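Local atomic coordinates of hypothetical protein, IPT/TIG domain protein (Bacteroides ovatus, PDB entry 4HW6), a protein that is of unknown function but, as a six-bladed beta-propeller with an IPT/TIG domain, probably binds carbohydrate as an auxiliary nutrient-binding protein. Residues D175-N180 against Y210-A215; V187-T190 against D194-V197. All blocks are in the same frame, centred on the assembly; numbering follows the deposited sequence.

Contact 1 (D175-N180 against Y210-A215); sequences DIKTTN and YLFTRA
Lys177 reaches across to the neighbouring blade and lays the last methylene of its side chain over one face of the Phe212 ring. CE stands 3.9 Å from the ring centroid of Phe212 and only 14° off the ring normal, a CH-pi contact, with Phe212 CD2 the nearest ring atom to Lys177 CE at 3.8 Å. The lysine chain runs extended as far as CE and then bends (chi4 58°), which swings the ammonium group past the rim instead of over the middle. The resulting cation-pi contact is therefore off-centre, with Lys177 NZ 4.6 Å from the Phe212 centroid and 32° off the normal. The same nitrogen also hydrogen-bonds to the backbone oxygen of Phe218, a partner that helps fix where the charge can sit. The ring is approached at its edge too: Thr179 O lies in the ring plane, 3.9 Å from Phe212 CZ, while Thr179 CB comes within 4.1 Å of that same carbon. Thr179 O accepts a hydrogen bond from Arg221 NH1 as well.

Phe212 is buried, and this is the well-packed part. Towards Asn180 and Tyr210 the contact thins to a water bridge. The water donates to Asn180 O at 2.9 Å, but its link to Tyr210 OH, at 3.4 Å, is weak, and Asn180 is exposed. The whole contact buries just 146 Å², between strand 173-177, with the loop that follows it, and strand 207-212, the third strand of the next blade.

The chemistry is consistent with the ring's electron-rich face taking up the lysine end and its edge, slightly positive, lying near a carbonyl oxygen at long range; both polar atoms find their hydrogen-bond partners outside the pair, in Phe218 and Arg221.

Contact 2 (V187-T190 against D194-V197); sequences VNFT and DMVV
Thr190 OG1 is gripped from several directions at the turn of a beta hairpin. It accepts a bent hydrogen bond from Asp194 N (3.1 Å, 138° at the hydrogen), meets a water 2.7 Å from Thr190 OG1, and takes a weak bond from Asn192 N within the turn. That water donates to Asp194 OD2 at 2.7 Å, closing a small ring of bonds, while Asp194 OD1 takes a hydrogen bond from Arg214 N. Chi1 of 68° tucks OG1 between the backbone N and carbonyl carbon of Thr190 and leaves CG2 anti to the carbonyl carbon, where it presses on Val196 CG2 at a tight 3.5 Å.

From here the strands zip together as an antiparallel pair. Thr190 N donates to Asp194 O at 2.8 Å, and Asn188 with Val196 forms a hydrogen-bonded pair: Val196 N gives to Asn188 O at 2.8 Å from well above the carbonyl plane (39°), and Asn188 N returns a bond to Val196 O. Asn188 OD1 folds back onto Phe189 N, using a lone pair in its carbonyl plane.

Val187, Phe189 and Met195, a selenomethionine, share one face. Phe189 and Met195 lie side by side and point the same way, Phe189 CE2 resting 3.8 Å from Met195 CB and its CZ close to the terminal CE, while Val187 CG2 packs on Met195 CG. Cutting Phe189 back to an alanine would probably open a gap between Met195, Met145 and Tyr156, leaving the CE methyl without the ring it lies against.

The hairpin forms the first two strands of a four-stranded propeller blade. Its Phe189 face looks onto the preceding blade, packing against Met145 of strand 143-146 and Tyr156 of strand 154-158, and strand 207-212 follows strand 195-199 in the sheet.

How the contacts relate
Read together, the two contacts illustrate how a propeller holds its blades: contact 2 builds one within itself, and contact 1 ties it to the blade before. Their centres are 9 Å apart, and the join runs through neighbouring strands 195-199 and 207-212. Phe212 N lies 2.8 Å from Met195 O, probably a hydrogen bond, and Thr213 CA packs 3.4 Å from Asp194 OD1, so the carboxylate at the hairpin turn also touches the chain just beyond Phe212. Phe212 CE1 also packs on Val197 CG2 at 3.8 Å. The ring under Lys177 thus rests on the hairpin itself, and both contacts are best read as propeller architecture.

Contact 1 (D175-N180 against Y210-A215)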
ATOM      1  N   ASP A 175       8.683  16.685   0.413  1.00 18.95           N
ATOM      2  CA  ASP A 175      10.000  17.291   0.361  1.00 19.32           C
ATOM      3  C   ASP A 175      10.922  16.502  -0.556  1.00 17.39           C
ATOM      4  O   ASP A 175      10.632  15.382  -0.968  1.00 16.39           O
ATOM      5  CB  ASP A 175      10.606  17.341   1.767  1.00 20.98           C
ATOM      6  CG  ASP A 175      11.560  18.512   1.970  1.00 26.20           C
ATOM      7  OD1 ASP A 175      11.839  19.292   1.028  1.00 23.31           O
ATOM      8  OD2 ASP A 175      12.033  18.653   3.114  1.00 29.35           O
ATOM      9  N   ILE A 176      12.029  17.132  -0.891  1.00 18.16           N
ATOM     10  CA  ILE A 176      13.174  16.488  -1.545  1.00 17.40           C
ATOM     11  C   ILE A 176      14.284  16.384  -0.513  1.00 18.64           C
ATOM     12  O   ILE A 176      14.685  17.393   0.102  1.00 20.80           O
ATOM     13  CB  ILE A 176      13.700  17.325  -2.724  1.00 19.15           C
ATOM     14  CG1 ILE A 176      12.625  17.414  -3.819  1.00 20.56           C
ATOM     15  CG2 ILE A 176      15.012  16.708  -3.277  1.00 18.83           C
ATOM     16  CD1 ILE A 176      12.947  18.374  -4.947  1.00 23.22           C
ATOM     17  N   LYS A 177      14.775  15.169  -0.320  1.00 19.48           N
ATOM     18  CA  LYS A 177      15.854  14.902   0.623  1.00 20.83           C
ATOM     19  C   LYS A 177      17.210  14.963  -0.093  1.00 21.26           C
ATOM     20  O   LYS A 177      17.447  14.234  -1.041  1.00 20.55           O
ATOM     21  CB  LYS A 177      15.656  13.533   1.291  1.00 22.73           C
ATOM     22  CG  LYS A 177      16.783  13.179   2.267  1.00 23.97           C
ATOM     23  CD  LYS A 177      16.653  11.811   2.911  1.00 26.68           C
ATOM     24  CE  LYS A 177      17.707  11.629   4.002  1.00 28.17           C
ATOM     25  NZ  LYS A 177      17.624  12.686   5.077  1.00 29.17           N
ATOM     26  N   THR A 178      18.106  15.826   0.373  1.00 23.35           N
ATOM     27  CA  THR A 178      19.469  15.854  -0.149  1.00 23.57           C
ATOM     28  C   THR A 178      20.190  14.674   0.483  1.00 22.78           C
ATOM     29  O   THR A 178      20.305  14.587   1.697  1.00 23.71           O
ATOM     30  CB  THR A 178      20.208  17.159   0.190  1.00 27.43           C
ATOM     31  OG1 THR A 178      19.457  18.282  -0.299  1.00 26.59           O
ATOM     32  CG2 THR A 178      21.597  17.176  -0.464  1.00 25.19           C
ATOM     33  N   THR A 179      20.635  13.742  -0.344  1.00 21.75           N
ATOM     34  CA  THR A 179      21.356  12.561   0.126  1.00 19.50           C
ATOM     35  C   THR A 179      22.841  12.627  -0.198  1.00 20.25           C
ATOM     36  O   THR A 179      23.630  11.971   0.460  1.00 21.42           O
ATOM     37  CB  THR A 179      20.836  11.283  -0.563  1.00 19.90           C
ATOM     38  OG1 THR A 179      21.044  11.414  -1.974  1.00 18.18           O
ATOM     39  CG2 THR A 179      19.336  11.055  -0.265  1.00 19.16           C
ATOM     40  N   ASN A 180      23.205  13.367  -1.248  1.00 21.18           N
ATOM     41  CA  ASN A 180      24.547  13.331  -1.829  1.00 21.97           C
ATOM     42  C   ASN A 180      24.993  11.915  -2.201  1.00 22.63           C
ATOM     43  O   ASN A 180      26.185  11.574  -2.161  1.00 21.92           O
ATOM     44  CB  ASN A 180      25.574  14.016  -0.912  1.00 25.09           C
ATOM     45  CG  ASN A 180      25.367  15.512  -0.821  1.00 28.23           C
ATOM     46  OD1 ASN A 180      25.348  16.084   0.267  1.00 32.89           O
ATOM     47  ND2 ASN A 180      25.172  16.144  -1.956  1.00 24.31           N
ATOM     48  N   TYR A 210      24.771   3.321   3.104  1.00 14.25           N
ATOM     49  CA  TYR A 210      24.835   4.505   3.940  1.00 15.29           C
ATOM     50  C   TYR A 210      23.750   4.443   4.997  1.00 16.15           C
ATOM     51  O   TYR A 210      22.761   3.710   4.825  1.00 15.43           O
ATOM     52  CB  TYR A 210      24.610   5.752   3.111  1.00 15.90           C
ATOM     53  CG  TYR A 210      25.733   6.131   2.191  1.00 16.63           C
ATOM     54  CD1 TYR A 210      26.794   6.910   2.657  1.00 18.15           C
ATOM     55  CD2 TYR A 210      25.748   5.717   0.863  1.00 15.95           C
ATOM     56  CE1 TYR A 210      27.831   7.282   1.836  1.00 18.73           C
ATOM     57  CE2 TYR A 210      26.799   6.099   0.017  1.00 17.11           C
ATOM     58  CZ  TYR A 210      27.825   6.892   0.509  1.00 18.43           C
ATOM     59  OH  TYR A 210      28.906   7.305  -0.278  1.00 18.61           O
ATOM     60  N   LEU A 211      23.949   5.199   6.073  1.00 17.37           N
ATOM     61  CA  LEU A 211      22.958   5.324   7.139  0.50 18.77           C
ATOM     62  C   LEU A 211      22.692   6.797   7.420  1.00 19.25           C
ATOM     63  O   LEU A 211      23.635   7.596   7.494  1.00 20.92           O
ATOM     64  CB  LEU A 211      23.485   4.622   8.396  0.50 19.52           C
ATOM     65  CG  LEU A 211      22.588   4.562   9.637  0.50 20.36           C
ATOM     66  CD1 LEU A 211      22.825   3.261  10.398  0.50 20.24           C
ATOM     67  CD2 LEU A 211      22.845   5.759  10.538  0.50 19.42           C
ATOM     68  N   PHE A 212      21.413   7.160   7.600  1.00 18.75           N
ATOM     69  CA  PHE A 212      21.047   8.494   8.083  1.00 18.42           C
ATOM     70  C   PHE A 212      20.439   8.308   9.469  1.00 20.24           C
ATOM     71  O   PHE A 212      19.495   7.522   9.644  1.00 18.78           O
ATOM     72  CB  PHE A 212      20.046   9.186   7.155  1.00 18.71           C
ATOM     73  CG  PHE A 212      20.603   9.513   5.797  1.00 19.32           C
ATOM     74  CD1 PHE A 212      20.620   8.544   4.775  1.00 19.73           C
ATOM     75  CD2 PHE A 212      21.117  10.759   5.529  1.00 19.94           C
ATOM     76  CE1 PHE A 212      21.154   8.839   3.536  1.00 19.92           C
ATOM     77  CE2 PHE A 212      21.652  11.060   4.277  1.00 20.79           C
ATOM     78  CZ  PHE A 212      21.673  10.102   3.291  1.00 19.72           C
ATOM     79  N   THR A 213      20.981   9.005  10.464  1.00 19.96           N
ATOM     80  CA  THR A 213      20.639   8.684  11.855  1.00 21.82           C
ATOM     81  C   THR A 213      19.302   9.286  12.267  1.00 22.68           C
ATOM     82  O   THR A 213      19.021  10.457  12.015  1.00 23.03           O
ATOM     83  CB  THR A 213      21.715   9.163  12.852  1.00 23.50           C
ATOM     84  OG1 THR A 213      21.778  10.588  12.839  1.00 24.52           O
ATOM     85  CG2 THR A 213      23.083   8.595  12.500  1.00 23.51           C
ATOM     86  N   ARG A 214      18.484   8.473  12.923  1.00 23.49           N
ATOM     87  CA  ARG A 214      17.202   8.922  13.481  1.00 24.76           C
ATOM     88  C   ARG A 214      17.395  10.068  14.489  1.00 25.26           C
ATOM     89  O   ARG A 214      16.615  11.017  14.507  1.00 26.30           O
ATOM     90  CB  ARG A 214      16.494   7.749  14.157  1.00 26.63           C
ATOM     91  CG  ARG A 214      15.092   8.045  14.690  1.00 28.83           C
ATOM     92  CD  ARG A 214      14.603   6.847  15.499  1.00 31.19           C
ATOM     93  NE  ARG A 214      13.286   7.064  16.085  1.00 35.39           N
ATOM     94  CZ  ARG A 214      12.779   6.355  17.098  1.00 41.18           C
ATOM     95  NH1 ARG A 214      13.462   5.352  17.645  1.00 46.03           N
ATOM     96  NH2 ARG A 214      11.567   6.638  17.562  1.00 44.29           N
ATOM     97  N   ALA A 215      18.452   9.973  15.295  1.00 27.03           N
ATOM     98  CA  ALA A 215      18.746  10.963  16.336  1.00 29.03           C
ATOM     99  C   ALA A 215      18.993  12.374  15.791  1.00 30.61           C
ATOM    100  O   ALA A 215      18.752  13.346  16.494  1.00 33.02           O
ATOM    101  CB  ALA A 215      19.924  10.508  17.181  1.00 28.54           C
TER
HETATM  102  O   HOH W   1      28.483   9.829  -2.535  1.00 39.53           O

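Contact 2 (V187-T190 against D194-V197)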
ATOM      1  N   VAL A 187      15.917   1.573   0.117  1.00 14.01           N
ATOM      2  CA  VAL A 187      15.819   2.254   1.418  1.00 14.37           C
ATOM      3  C   VAL A 187      15.155   1.293   2.384  1.00 15.87           C
ATOM      4  O   VAL A 187      14.253   0.540   2.003  1.00 16.61           O
ATOM      5  CB  VAL A 187      15.055   3.608   1.333  1.00 14.05           C
ATOM      6  CG1 VAL A 187      13.652   3.433   0.726  1.00 13.61           C
ATOM      7  CG2 VAL A 187      14.997   4.275   2.699  1.00 15.50           C
ATOM      8  N   ASN A 188      15.633   1.281   3.614  1.00 14.08           N
ATOM      9  CA  ASN A 188      15.019   0.503   4.677  1.00 15.66           C
ATOM     10  C   ASN A 188      15.363   1.177   5.998  1.00 15.59           C
ATOM     11  O   ASN A 188      15.960   2.249   6.000  1.00 16.59           O
ATOM     12  CB  ASN A 188      15.512  -0.958   4.636  1.00 16.02           C
ATOM     13  CG  ASN A 188      14.487  -1.937   5.157  1.00 17.85           C
ATOM     14  OD1 ASN A 188      13.744  -1.656   6.125  1.00 17.96           O
ATOM     15  ND2 ASN A 188      14.428  -3.105   4.523  1.00 17.49           N
ATOM     16  N   PHE A 189      14.959   0.576   7.111  1.00 16.94           N
ATOM     17  CA  PHE A 189      15.279   1.079   8.432  1.00 16.24           C
ATOM     18  C   PHE A 189      15.837  -0.034   9.308  1.00 17.30           C
ATOM     19  O   PHE A 189      15.369  -1.191   9.262  1.00 16.13           O
ATOM     20  CB  PHE A 189      14.035   1.691   9.082  1.00 17.07           C
ATOM     21  CG  PHE A 189      13.565   2.948   8.401  1.00 17.02           C
ATOM     22  CD1 PHE A 189      12.800   2.897   7.265  1.00 17.17           C
ATOM     23  CD2 PHE A 189      13.896   4.182   8.905  1.00 18.22           C
ATOM     24  CE1 PHE A 189      12.420   4.061   6.621  1.00 17.69           C
ATOM     25  CE2 PHE A 189      13.508   5.337   8.276  1.00 18.42           C
ATOM     26  CZ  PHE A 189      12.761   5.280   7.132  1.00 17.48           C
ATOM     27  N   THR A 190      16.807   0.324  10.123  1.00 16.99           N
ATOM     28  CA  THR A 190      17.400  -0.627  11.056  1.00 18.72           C
ATOM     29  C   THR A 190      16.441  -0.850  12.238  1.00 19.87           C
ATOM     30  O   THR A 190      15.434  -0.155  12.376  1.00 17.68           O
ATOM     31  CB  THR A 190      18.757  -0.136  11.578  1.00 18.46           C
ATOM     32  OG1 THR A 190      18.574   1.013  12.423  1.00 19.77           O
ATOM     33  CG2 THR A 190      19.721   0.220  10.431  1.00 19.35           C
ATOM     34  N   ASP A 194      17.166   3.776  12.414  1.00 18.34           N
ATOM     35  CA  ASP A 194      18.007   4.574  11.510  1.00 19.28           C
ATOM     36  C   ASP A 194      17.677   4.208  10.056  1.00 17.49           C
ATOM     37  O   ASP A 194      17.267   3.082   9.760  1.00 17.87           O
ATOM     38  CB  ASP A 194      19.487   4.368  11.809  1.00 19.12           C
ATOM     39  CG  ASP A 194      19.881   4.861  13.198  1.00 22.82           C
ATOM     40  OD1 ASP A 194      19.479   5.979  13.606  1.00 22.25           O
ATOM     41  OD2 ASP A 194      20.601   4.108  13.891  1.00 25.07           O
HETATM   42  N   MSE A 195      17.821   5.168   9.151  1.00 17.43           N
HETATM   43  CA  MSE A 195      17.467   4.938   7.745  1.00 16.71           C
HETATM   44  C   MSE A 195      18.669   4.413   6.963  1.00 16.73           C
HETATM   45  O   MSE A 195      19.704   5.030   6.986  1.00 20.25           O
HETATM   46  CB  MSE A 195      17.004   6.251   7.125  1.00 18.70           C
HETATM   47  CG  MSE A 195      16.488   6.132   5.711  1.00 18.98           C
HETATM   48 SE   MSE A 195      16.244   7.938   4.963  0.75 23.04          SE
HETATM   49  CE  MSE A 195      14.643   8.416   5.945  1.00 26.78           C
ATOM     50  N   VAL A 196      18.506   3.289   6.273  1.00 15.25           N
ATOM     51  CA  VAL A 196      19.538   2.696   5.424  1.00 16.38           C
ATOM     52  C   VAL A 196      19.245   3.055   3.980  1.00 14.75           C
ATOM     53  O   VAL A 196      18.096   2.985   3.545  1.00 16.04           O
ATOM     54  CB  VAL A 196      19.522   1.144   5.550  1.00 17.55           C
ATOM     55  CG1 VAL A 196      20.687   0.507   4.799  1.00 20.95           C
ATOM     56  CG2 VAL A 196      19.543   0.733   7.010  1.00 23.19           C
ATOM     57  N   VAL A 197      20.263   3.486   3.245  1.00 14.68           N
ATOM     58  CA  VAL A 197      20.117   3.766   1.819  1.00 14.15           C
ATOM     59  C   VAL A 197      21.283   3.120   1.067  1.00 15.13           C
ATOM     60  O   VAL A 197      22.462   3.300   1.431  1.00 14.92           O
ATOM     61  CB  VAL A 197      20.110   5.275   1.525  1.00 15.60           C
ATOM     62  CG1 VAL A 197      19.962   5.520   0.025  1.00 16.32           C
ATOM     63  CG2 VAL A 197      19.000   5.993   2.297  1.00 17.03           C
TER
HETATM   64  O   HOH W   2      20.998   1.473  13.511  1.00 28.74           O